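Local structure of uncharacterized protein (Desulfitobacterium hafniense, 3MJQ) at residues A24-A27 / V28-L32. The protein may act as a regulator of sporulation with diguanylate cyclase activity, the piece described here being its PAS domain, whose own role is unknown. The protein carries 1 engineered substitution. Numbering follows the deposited sequence.
Sequences ANTA and VPKKL
The backbone N-H of K30 reaches the carbonyl oxygen of T26 at 2.9 Å and that of K31 reaches A27 O, both bonds of the i to i+4 kind, so the chain leaving strand 21-24 winds straight into the helical turns of 27-32. This is the strand-to-helix passage of a PAS fold, where the second strand of the antiparallel sheet hands over to the first helix of the connection that leads to strand 70-76. Before them V28 N bonds to N25 O, three residues back, although the exact place of that oxygen is less certain.

P29, in the first turn of the helix, has no N-H to give; its ring carbons CB and CD lie beside T26 O. On the inner side the CG2 methyl of V28 packs at 4.0 Å from A24 CB, and both side chains also rest on L13 of strand 11-16 and L39 of helix 36-41. The amide of N25 crosses the V28 side chain at about a right angle, N25 OD1 lying 3.3 Å from V28 CG2. OD1 accepts from I12 N in strand 11-16 and ND2 donates to the carbonyl oxygen of D10 just before that strand, so both ends of the amide are held and its turn is fixed.

The ammonium of K31 forms a salt bridge with D106 of strand 98-106, and T26 N hydrogen-bonds to the E6 carboxylate. K30 starts out with CG anti to its backbone N (chi1 -177°), then bends at chi3 and chi4, folding back alongside T26 until NZ makes a weak hydrogen bond to OG1 of T26 at 3.1 Å.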
# COMPACT_ATOMS: atom_id res chain seq x y z
N ALA A 24 -7.46 10.79 -1.14
CA ALA A 24 -6.08 11.27 -1.17
C ALA A 24 -5.70 11.66 0.24
O ALA A 24 -6.57 12.02 1.03
CB ALA A 24 -5.96 12.46 -2.09
N ASN A 25 -4.41 11.61 0.55
CA ASN A 25 -3.95 11.95 1.88
C ASN A 25 -3.13 13.23 1.91
O ASN A 25 -2.66 13.70 0.89
CB ASN A 25 -3.13 10.80 2.48
CG ASN A 25 -1.88 10.46 1.66
OD1 ASN A 25 -1.60 11.09 0.64
ND2 ASN A 25 -1.12 9.47 2.11
N THR A 26 -2.98 13.77 3.11
CA THR A 26 -2.24 15.02 3.32
C THR A 26 -0.97 15.10 2.45
O THR A 26 -0.57 16.18 1.99
CB THR A 26 -1.81 15.14 4.80
OG1 THR A 26 -1.28 16.43 5.09
CG2 THR A 26 -0.76 14.05 5.10
N ALA A 27 -0.36 13.94 2.24
CA ALA A 27 0.87 13.81 1.48
C ALA A 27 0.75 14.37 0.08
O ALA A 27 1.69 14.99 -0.43
CB ALA A 27 1.25 12.34 1.43
N VAL A 28 -0.40 14.16 -0.55
CA VAL A 28 -0.61 14.64 -1.90
C VAL A 28 -0.62 16.17 -1.93
O VAL A 28 0.20 16.79 -2.60
CB VAL A 28 -1.91 14.07 -2.48
CG1 VAL A 28 -1.97 14.33 -3.95
CG2 VAL A 28 -1.97 12.59 -2.22
N PRO A 29 -1.56 16.80 -1.21
CA PRO A 29 -1.59 18.26 -1.22
C PRO A 29 -0.21 18.81 -0.92
O PRO A 29 0.35 19.62 -1.65
CB PRO A 29 -2.58 18.59 -0.12
CG PRO A 29 -3.57 17.48 -0.25
CD PRO A 29 -2.69 16.27 -0.42
N LYS A 30 0.34 18.32 0.19
CA LYS A 30 1.65 18.71 0.65
C LYS A 30 2.71 18.68 -0.46
O LYS A 30 3.32 19.70 -0.74
CB LYS A 30 2.05 17.81 1.82
CG LYS A 30 3.38 18.15 2.46
CD LYS A 30 3.70 17.23 3.62
CE LYS A 30 2.93 17.60 4.88
NZ LYS A 30 1.48 17.66 4.65
N LYS A 31 2.92 17.52 -1.10
CA LYS A 31 3.94 17.36 -2.15
C LYS A 31 3.64 17.94 -3.54
O LYS A 31 4.54 18.42 -4.23
CB LYS A 31 4.29 15.88 -2.33
CG LYS A 31 4.68 15.19 -1.05
CD LYS A 31 6.19 15.18 -0.82
CE LYS A 31 6.85 14.08 -1.63
NZ LYS A 31 8.29 13.91 -1.30
N LEU A 32 2.38 17.88 -3.96
CA LEU A 32 1.99 18.37 -5.27
C LEU A 32 1.64 19.86 -5.35
O LEU A 32 1.46 20.42 -6.43
CB LEU A 32 0.82 17.53 -5.78
CG LEU A 32 1.15 16.54 -6.89
CD1 LEU A 32 2.61 16.06 -6.81
CD2 LEU A 32 0.14 15.41 -6.80